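Local coordinates for protein mitochondrial association factor 1 (Toxoplasma gondii, PDB 6BXS) that is a macro-domain protein of a locus needed for manipulating host mitochondria, its own role being probably distinct or ancestral, at residues Phe13-Asp18 / Glu270-Tyr275; Asn20-Gly25 / Glu253-Tyr258. All blocks are in the same frame, centred on the assembly; numbering follows the deposited sequence.

Contact 1 of 2, residues Phe13-Asp18 / Glu270-Tyr275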
ATOM      1  N   PHE A  13      -7.566  18.659   5.614  1.00 26.04           N
ATOM      2  CA  PHE A  13      -6.417  19.243   4.934  1.00 23.30           C
ATOM      3  C   PHE A  13      -6.843  20.020   3.700  1.00 29.21           C
ATOM      4  O   PHE A  13      -7.327  19.442   2.727  1.00 24.63           O
ATOM      5  CB  PHE A  13      -5.423  18.147   4.548  1.00 26.34           C
ATOM      6  CG  PHE A  13      -4.730  17.527   5.722  1.00 26.80           C
ATOM      7  CD1 PHE A  13      -5.317  16.484   6.418  1.00 27.18           C
ATOM      8  CD2 PHE A  13      -3.495  17.993   6.138  1.00 26.95           C
ATOM      9  CE1 PHE A  13      -4.682  15.915   7.504  1.00 25.51           C
ATOM     10  CE2 PHE A  13      -2.856  17.427   7.219  1.00 28.39           C
ATOM     11  CZ  PHE A  13      -3.450  16.389   7.905  1.00 27.47           C
ATOM     12  N   THR A  14      -6.661  21.334   3.745  1.00 31.66           N
ATOM     13  CA  THR A  14      -7.011  22.184   2.619  1.00 33.66           C
ATOM     14  C   THR A  14      -6.000  22.007   1.489  1.00 30.20           C
ATOM     15  O   THR A  14      -6.298  22.296   0.331  1.00 31.58           O
ATOM     16  CB  THR A  14      -7.080  23.670   3.026  1.00 38.41           C
ATOM     17  OG1 THR A  14      -7.600  24.444   1.940  1.00 55.82           O
ATOM     18  CG2 THR A  14      -5.707  24.194   3.407  1.00 28.64           C
ATOM     19  N   CYS A  15      -4.804  21.534   1.828  1.00 30.30           N
ATOM     20  CA  CYS A  15      -3.791  21.244   0.818  1.00 30.13           C
ATOM     21  C   CYS A  15      -4.138  19.972   0.047  1.00 24.64           C
ATOM     22  O   CYS A  15      -3.518  19.668  -0.972  1.00 29.00           O
ATOM     23  CB  CYS A  15      -2.405  21.110   1.459  1.00 32.57           C
ATOM     24  SG  CYS A  15      -2.173  19.630   2.475  1.00 31.39           S
ATOM     25  N   LEU A  16      -5.132  19.235   0.543  1.00 25.60           N
ATOM     26  CA  LEU A  16      -5.613  18.022  -0.115  1.00 25.28           C
ATOM     27  C   LEU A  16      -7.067  18.177  -0.556  1.00 28.36           C
ATOM     28  O   LEU A  16      -7.834  17.212  -0.550  1.00 28.47           O
ATOM     29  CB  LEU A  16      -5.483  16.815   0.816  1.00 26.08           C
ATOM     30  CG  LEU A  16      -4.090  16.524   1.383  1.00 25.05           C
ATOM     31  CD1 LEU A  16      -4.138  15.311   2.299  1.00 23.73           C
ATOM     32  CD2 LEU A  16      -3.075  16.315   0.271  1.00 26.20           C
ATOM     33  N   GLY A  17      -7.444  19.393  -0.935  1.00 30.56           N
ATOM     34  CA  GLY A  17      -8.797  19.661  -1.389  1.00 27.07           C
ATOM     35  C   GLY A  17      -9.822  19.503  -0.281  1.00 32.20           C
ATOM     36  O   GLY A  17     -10.940  19.045  -0.521  1.00 30.96           O
ATOM     37  N   ASP A  18      -9.431  19.876   0.934  1.00 28.17           N
ATOM     38  CA  ASP A  18     -10.319  19.843   2.096  1.00 30.65           C
ATOM     39  C   ASP A  18     -10.791  18.429   2.429  1.00 30.64           C
ATOM     40  O   ASP A  18     -11.934  18.230   2.834  1.00 29.83           O
ATOM     41  CB  ASP A  18     -11.536  20.749   1.872  1.00 37.04           C
ATOM     42  CG  ASP A  18     -11.149  22.184   1.577  1.00 40.97           C
ATOM     43  OD1 ASP A  18     -10.258  22.714   2.271  1.00 42.31           O
ATOM     44  OD2 ASP A  18     -11.737  22.782   0.652  1.00 56.40           O
ATOM     45  N   GLU A 270       2.994  19.768   8.266  1.00 32.08           N
ATOM     46  CA  GLU A 270       3.938  20.737   7.726  1.00 35.06           C
ATOM     47  C   GLU A 270       3.510  21.201   6.337  1.00 36.57           C
ATOM     48  O   GLU A 270       3.644  22.376   6.001  1.00 38.32           O
ATOM     49  CB  GLU A 270       5.344  20.138   7.678  1.00 36.51           C
ATOM     50  CG  GLU A 270       6.424  21.123   7.247  1.00 44.82           C
ATOM     51  CD  GLU A 270       7.827  20.664   7.608  1.00 50.38           C
ATOM     52  OE1 GLU A 270       8.001  20.020   8.666  1.00 49.49           O
ATOM     53  OE2 GLU A 270       8.761  20.946   6.827  1.00 56.21           O
ATOM     54  N   SER A 271       2.991  20.274   5.537  1.00 31.90           N
ATOM     55  CA  SER A 271       2.489  20.607   4.207  1.00 33.09           C
ATOM     56  C   SER A 271       1.285  21.537   4.303  1.00 32.02           C
ATOM     57  O   SER A 271       1.150  22.475   3.519  1.00 30.95           O
ATOM     58  CB  SER A 271       2.114  19.340   3.440  1.00 31.41           C
ATOM     59  OG  SER A 271       3.270  18.665   2.974  1.00 38.01           O
ATOM     60  N   GLU A 272       0.413  21.264   5.268  1.00 31.94           N
ATOM     61  CA  GLU A 272      -0.771  22.083   5.500  1.00 35.70           C
ATOM     62  C   GLU A 272      -0.368  23.498   5.900  1.00 40.24           C
ATOM     63  O   GLU A 272      -0.916  24.478   5.396  1.00 40.13           O
ATOM     64  CB  GLU A 272      -1.648  21.453   6.588  1.00 30.69           C
ATOM     65  CG  GLU A 272      -2.919  22.223   6.934  1.00 34.31           C
ATOM     66  CD  GLU A 272      -4.002  22.089   5.879  1.00 37.02           C
ATOM     67  OE1 GLU A 272      -3.694  21.648   4.752  1.00 32.75           O
ATOM     68  OE2 GLU A 272      -5.169  22.415   6.184  1.00 35.76           O
ATOM     69  N   ARG A 273       0.594  23.589   6.812  1.00 43.64           N
ATOM     70  CA  ARG A 273       1.101  24.874   7.280  1.00 48.19           C
ATOM     71  C   ARG A 273       1.714  25.653   6.119  1.00 49.15           C
ATOM     72  O   ARG A 273       1.518  26.860   5.995  1.00 47.22           O
ATOM     73  CB  ARG A 273       2.136  24.662   8.387  1.00 51.92           C
ATOM     74  CG  ARG A 273       2.468  25.906   9.201  1.00 70.13           C
ATOM     75  CD  ARG A 273       1.498  26.104  10.361  1.00 82.61           C
ATOM     76  NE  ARG A 273       2.060  26.971  11.395  1.00 87.81           N
ATOM     77  CZ  ARG A 273       2.886  26.560  12.355  1.00 98.31           C
ATOM     78  NH1 ARG A 273       3.258  25.287  12.423  1.00112.37           N
ATOM     79  NH2 ARG A 273       3.344  27.423  13.250  1.00 80.30           N
ATOM     80  N   LYS A 274       2.451  24.945   5.268  1.00 42.89           N
ATOM     81  CA  LYS A 274       3.114  25.563   4.125  1.00 42.19           C
ATOM     82  C   LYS A 274       2.099  26.046   3.094  1.00 45.06           C
ATOM     83  O   LYS A 274       2.299  27.073   2.446  1.00 43.96           O
ATOM     84  CB  LYS A 274       4.089  24.577   3.477  1.00 46.53           C
ATOM     85  CG  LYS A 274       5.520  25.080   3.403  1.00 51.15           C
ATOM     86  CD  LYS A 274       6.517  23.933   3.342  1.00 61.00           C
ATOM     87  CE  LYS A 274       7.929  24.420   3.622  1.00 62.33           C
ATOM     88  NZ  LYS A 274       8.912  23.303   3.635  1.00 58.75           N
ATOM     89  N   TYR A 275       1.012  25.297   2.949  1.00 43.90           N
ATOM     90  CA  TYR A 275      -0.046  25.647   2.009  1.00 43.99           C
ATOM     91  C   TYR A 275      -0.841  26.849   2.508  1.00 46.77           C
ATOM     92  O   TYR A 275      -1.133  27.770   1.745  1.00 47.97           O
ATOM     93  CB  TYR A 275      -0.974  24.450   1.791  1.00 35.76           C
ATOM     94  CG  TYR A 275      -2.086  24.693   0.791  1.00 37.59           C
ATOM     95  CD1 TYR A 275      -3.258  25.331   1.170  1.00 42.55           C
ATOM     96  CD2 TYR A 275      -1.967  24.271  -0.526  1.00 36.88           C
ATOM     97  CE1 TYR A 275      -4.278  25.551   0.264  1.00 41.49           C
ATOM     98  CE2 TYR A 275      -2.982  24.487  -1.440  1.00 42.50           C
ATOM     99  CZ  TYR A 275      -4.136  25.127  -1.038  1.00 39.96           C
ATOM    100  OH  TYR A 275      -5.152  25.345  -1.941  1.00 45.55           O
TER

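Contact 2 of 2, residues Asn20-Gly25 / Glu253-Tyr258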
ATOM      1  N   ASN A  20     -10.680  14.933   4.706  1.00 26.73           N
ATOM      2  CA  ASN A  20     -10.333  14.388   6.012  1.00 27.04           C
ATOM      3  C   ASN A  20      -9.379  13.210   5.863  1.00 29.38           C
ATOM      4  O   ASN A  20      -9.622  12.304   5.066  1.00 27.43           O
ATOM      5  CB  ASN A  20     -11.586  13.940   6.769  1.00 27.75           C
ATOM      6  CG  ASN A  20     -12.290  15.084   7.473  1.00 33.52           C
ATOM      7  OD1 ASN A  20     -11.714  16.149   7.692  1.00 32.88           O
ATOM      8  ND2 ASN A  20     -13.543  14.858   7.848  1.00 42.91           N
ATOM      9  N   VAL A  21      -8.290  13.238   6.625  1.00 28.91           N
ATOM     10  CA  VAL A  21      -7.358  12.120   6.687  1.00 23.59           C
ATOM     11  C   VAL A  21      -7.332  11.570   8.106  1.00 25.52           C
ATOM     12  O   VAL A  21      -7.294  12.330   9.076  1.00 24.70           O
ATOM     13  CB  VAL A  21      -5.935  12.532   6.270  1.00 24.89           C
ATOM     14  CG1 VAL A  21      -5.002  11.332   6.301  1.00 26.47           C
ATOM     15  CG2 VAL A  21      -5.948  13.156   4.882  1.00 23.60           C
ATOM     16  N   ILE A  22      -7.362  10.247   8.218  1.00 22.08           N
ATOM     17  CA  ILE A  22      -7.289   9.584   9.514  1.00 19.65           C
ATOM     18  C   ILE A  22      -5.849   9.226   9.858  1.00 26.68           C
ATOM     19  O   ILE A  22      -5.129   8.657   9.036  1.00 22.51           O
ATOM     20  CB  ILE A  22      -8.148   8.307   9.538  1.00 23.73           C
ATOM     21  CG1 ILE A  22      -9.633   8.673   9.540  1.00 27.46           C
ATOM     22  CG2 ILE A  22      -7.832   7.456  10.770  1.00 26.11           C
ATOM     23  CD1 ILE A  22     -10.538   7.544   9.107  1.00 27.88           C
ATOM     24  N   PHE A  23      -5.445   9.558  11.082  1.00 21.71           N
ATOM     25  CA  PHE A  23      -4.147   9.154  11.609  1.00 25.89           C
ATOM     26  C   PHE A  23      -4.354   8.361  12.890  1.00 25.93           C
ATOM     27  O   PHE A  23      -4.551   8.938  13.959  1.00 26.74           O
ATOM     28  CB  PHE A  23      -3.257  10.367  11.875  1.00 24.89           C
ATOM     29  CG  PHE A  23      -3.016  11.215  10.663  1.00 24.50           C
ATOM     30  CD1 PHE A  23      -3.893  12.232  10.332  1.00 28.56           C
ATOM     31  CD2 PHE A  23      -1.912  10.996   9.856  1.00 25.92           C
ATOM     32  CE1 PHE A  23      -3.675  13.016   9.218  1.00 27.16           C
ATOM     33  CE2 PHE A  23      -1.690  11.779   8.739  1.00 29.81           C
ATOM     34  CZ  PHE A  23      -2.573  12.792   8.422  1.00 30.91           C
ATOM     35  N   PHE A  24      -4.321   7.039  12.775  1.00 21.97           N
ATOM     36  CA  PHE A  24      -4.554   6.175  13.925  1.00 26.23           C
ATOM     37  C   PHE A  24      -3.512   6.419  15.005  1.00 23.57           C
ATOM     38  O   PHE A  24      -2.327   6.581  14.712  1.00 25.75           O
ATOM     39  CB  PHE A  24      -4.542   4.702  13.511  1.00 28.63           C
ATOM     40  CG  PHE A  24      -5.766   4.275  12.755  1.00 24.82           C
ATOM     41  CD1 PHE A  24      -6.965   4.059  13.415  1.00 24.56           C
ATOM     42  CD2 PHE A  24      -5.715   4.081  11.386  1.00 23.72           C
ATOM     43  CE1 PHE A  24      -8.091   3.662  12.724  1.00 21.93           C
ATOM     44  CE2 PHE A  24      -6.838   3.684  10.688  1.00 22.35           C
ATOM     45  CZ  PHE A  24      -8.028   3.473  11.357  1.00 21.70           C
ATOM     46  N   GLY A  25      -3.967   6.457  16.252  1.00 28.65           N
ATOM     47  CA  GLY A  25      -3.079   6.611  17.388  1.00 28.28           C
ATOM     48  C   GLY A  25      -2.538   5.256  17.789  1.00 28.51           C
ATOM     49  O   GLY A  25      -2.824   4.259  17.124  1.00 28.15           O
ATOM     50  N   GLU A 253     -10.945   7.352   0.771  1.00 25.14           N
ATOM     51  CA  GLU A 253     -10.537   7.937   2.043  1.00 24.75           C
ATOM     52  C   GLU A 253      -9.132   7.474   2.421  1.00 26.52           C
ATOM     53  O   GLU A 253      -8.806   6.293   2.292  1.00 24.56           O
ATOM     54  CB  GLU A 253     -11.546   7.556   3.132  1.00 28.87           C
ATOM     55  CG  GLU A 253     -11.102   7.828   4.565  1.00 39.74           C
ATOM     56  CD  GLU A 253     -12.150   7.411   5.584  1.00 41.06           C
ATOM     57  OE1 GLU A 253     -13.279   7.943   5.534  1.00 50.42           O
ATOM     58  OE2 GLU A 253     -11.847   6.544   6.429  1.00 37.57           O
ATOM     59  N   LEU A 254      -8.304   8.407   2.885  1.00 24.19           N
ATOM     60  CA  LEU A 254      -6.942   8.091   3.302  1.00 24.94           C
ATOM     61  C   LEU A 254      -6.860   7.831   4.805  1.00 26.46           C
ATOM     62  O   LEU A 254      -7.346   8.626   5.612  1.00 22.22           O
ATOM     63  CB  LEU A 254      -5.985   9.226   2.928  1.00 23.30           C
ATOM     64  CG  LEU A 254      -5.729   9.477   1.441  1.00 33.65           C
ATOM     65  CD1 LEU A 254      -4.800  10.668   1.269  1.00 40.63           C
ATOM     66  CD2 LEU A 254      -5.142   8.250   0.773  1.00 32.47           C
ATOM     67  N   GLN A 255      -6.245   6.709   5.162  1.00 21.09           N
ATOM     68  CA  GLN A 255      -5.953   6.380   6.551  1.00 18.48           C
ATOM     69  C   GLN A 255      -4.475   6.045   6.684  1.00 23.68           C
ATOM     70  O   GLN A 255      -3.921   5.331   5.848  1.00 26.35           O
ATOM     71  CB  GLN A 255      -6.798   5.201   7.031  1.00 18.93           C
ATOM     72  CG  GLN A 255      -8.285   5.341   6.786  1.00 22.77           C
ATOM     73  CD  GLN A 255      -9.058   4.120   7.243  1.00 23.95           C
ATOM     74  OE1 GLN A 255      -8.475   3.139   7.708  1.00 24.56           O
ATOM     75  NE2 GLN A 255     -10.377   4.173   7.115  1.00 25.73           N
ATOM     76  N   PHE A 256      -3.840   6.562   7.733  1.00 22.42           N
ATOM     77  CA  PHE A 256      -2.438   6.267   8.007  1.00 24.64           C
ATOM     78  C   PHE A 256      -2.282   5.479   9.299  1.00 27.21           C
ATOM     79  O   PHE A 256      -2.799   5.868  10.347  1.00 24.53           O
ATOM     80  CB  PHE A 256      -1.620   7.556   8.075  1.00 25.09           C
ATOM     81  CG  PHE A 256      -1.346   8.165   6.732  1.00 28.98           C
ATOM     82  CD1 PHE A 256      -0.278   7.727   5.968  1.00 27.28           C
ATOM     83  CD2 PHE A 256      -2.156   9.168   6.230  1.00 25.62           C
ATOM     84  CE1 PHE A 256      -0.023   8.279   4.728  1.00 30.64           C
ATOM     85  CE2 PHE A 256      -1.904   9.724   4.991  1.00 28.36           C
ATOM     86  CZ  PHE A 256      -0.836   9.279   4.239  1.00 26.72           C
ATOM     87  N   MET A 257      -1.561   4.367   9.209  1.00 28.80           N
ATOM     88  CA  MET A 257      -1.294   3.520  10.362  1.00 26.21           C
ATOM     89  C   MET A 257      -0.313   4.213  11.298  1.00 25.17           C
ATOM     90  O   MET A 257       0.298   5.218  10.932  1.00 27.11           O
ATOM     91  CB  MET A 257      -0.743   2.168   9.913  1.00 24.46           C
ATOM     92  CG  MET A 257      -1.660   1.431   8.948  1.00 22.90           C
ATOM     93  SD  MET A 257      -0.872   0.016   8.162  1.00 26.33           S
ATOM     94  CE  MET A 257      -0.560  -1.030   9.582  1.00 32.93           C
ATOM     95  N   TYR A 258      -0.154   3.666  12.499  1.00 23.85           N
ATOM     96  CA  TYR A 258       0.632   4.327  13.531  1.00 28.17           C
ATOM     97  C   TYR A 258       2.062   3.812  13.618  1.00 29.71           C
ATOM     98  O   TYR A 258       2.313   2.613  13.510  1.00 27.32           O
ATOM     99  CB  TYR A 258      -0.037   4.159  14.894  1.00 29.77           C
ATOM    100  CG  TYR A 258       0.712   4.845  16.015  1.00 29.85           C
ATOM    101  CD1 TYR A 258       0.535   6.199  16.267  1.00 31.62           C
ATOM    102  CD2 TYR A 258       1.604   4.142  16.814  1.00 35.01           C
ATOM    103  CE1 TYR A 258       1.219   6.832  17.289  1.00 34.08           C
ATOM    104  CE2 TYR A 258       2.294   4.766  17.837  1.00 34.97           C
ATOM    105  CZ  TYR A 258       2.097   6.111  18.070  1.00 37.10           C
ATOM    106  OH  TYR A 258       2.781   6.737  19.088  1.00 40.32           O
TER
HETATM  107  O   HOH W   1      -0.782   7.813  12.223  1.00 23.82           O

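Contact 1 of 2, residues Phe13-Asp18 / Glu270-Tyr275
F13 opens the turn with its CB and ring atom CD2 lying against the side chain of E272, whose carboxylate plane is turned 70° from the ring. The next two residues show how one acid can hold a short 3-10 turn. The amide of T14 donates to E272 OE2 over 3.1 Å in a nearly straight bond of 170°, while its methyl CG2 rests on CD1 of Y275 at 3.5 Å. C15 then gives its own amide to OE1 of the same residue, N to OE1 3.1 Å. Both oxygens receive their donors on the syn side. E272 reaches this site because its chain leaves anti to the backbone N and bends at chi2 (75°). C15 CA sits over one face of the Y275 ring, 3.9 Å from its centroid, a CH-pi contact, and its CB touches Y275 CB at 3.6 Å. At the far end of the loop, D18 OD1 accepts a weak bond from T14 OG1. Two adjacent amides gripping one carboxylate fix the rotation of its plane, and their N-H dipoles would be expected to favour the charged form of E272 at this partly buried join between hairpin turn and C-terminal helix.

Contact 2 of 2, residues Asn20-Gly25 / Glu253-Tyr258
F256 N donates to I22 O at 2.8 Å, the shortest of the three backbone bonds between these parallel strands. I22 N to L254 O and F24 N to F256 O, each 3.1 Å, continue the ladder; the axes of the two short segments approach to 4.7 Å and are inclined by 21°. The tightly packed side carries V21, F23, L254 and F256. Here F23 and F256 point the same way with planes only 8° apart, yet slid so far that the rings barely overlap; CE2 of F23 meets CD2 of F256 at 3.7 Å. V21 CG1, placed anti to its own amide nitrogen (chi1 -178°), meets the F256 ring in plane at its edge. Helices 230-248 and 263-276 cover this layer. The other face is more polar and partly solvent-accessible at I22 and E253. Q255 NE2 donates to E253 OE2 over 2.9 Å, reaching its anti side, while Q255 OE1 lies in plane at the edge of the F24 ring, near CE2 (3.4 Å), and takes its hydrogen bond from R215 NE. I22 CG2 stands over the centre of the F24 ring. Beyond the strands a water lies within bonding distance of F24 O and M257 O, and Y258 CB lies against F24 O. This is parallel pairing in a mixed sheet whose V21/F23/L254/F256 face is covered by helices, in keeping with the protein's macro domain fold.

How the contacts relate
Contact 2 is the more interior: its centre lies about 13 Å from the centre of the chain, that of contact 1 about 22 Å, where Y275 is exposed. Both are partly buried, and both begin from the N-terminal hairpin: contact 2 joins its second strand to strand 253-256, and contact 1 joins its turn to helix 263-276, the next element after that strand. The same hairpin is thus held twice. Apolar packing bridges the two sites, with F13 CE1 3.5 Å from F23 CE1 and L16 CD1 3.8 Å from V21 CG2. Here the strand pair is held by backbone bonds and apolar packing, the turn by E272 and the Y275 ring.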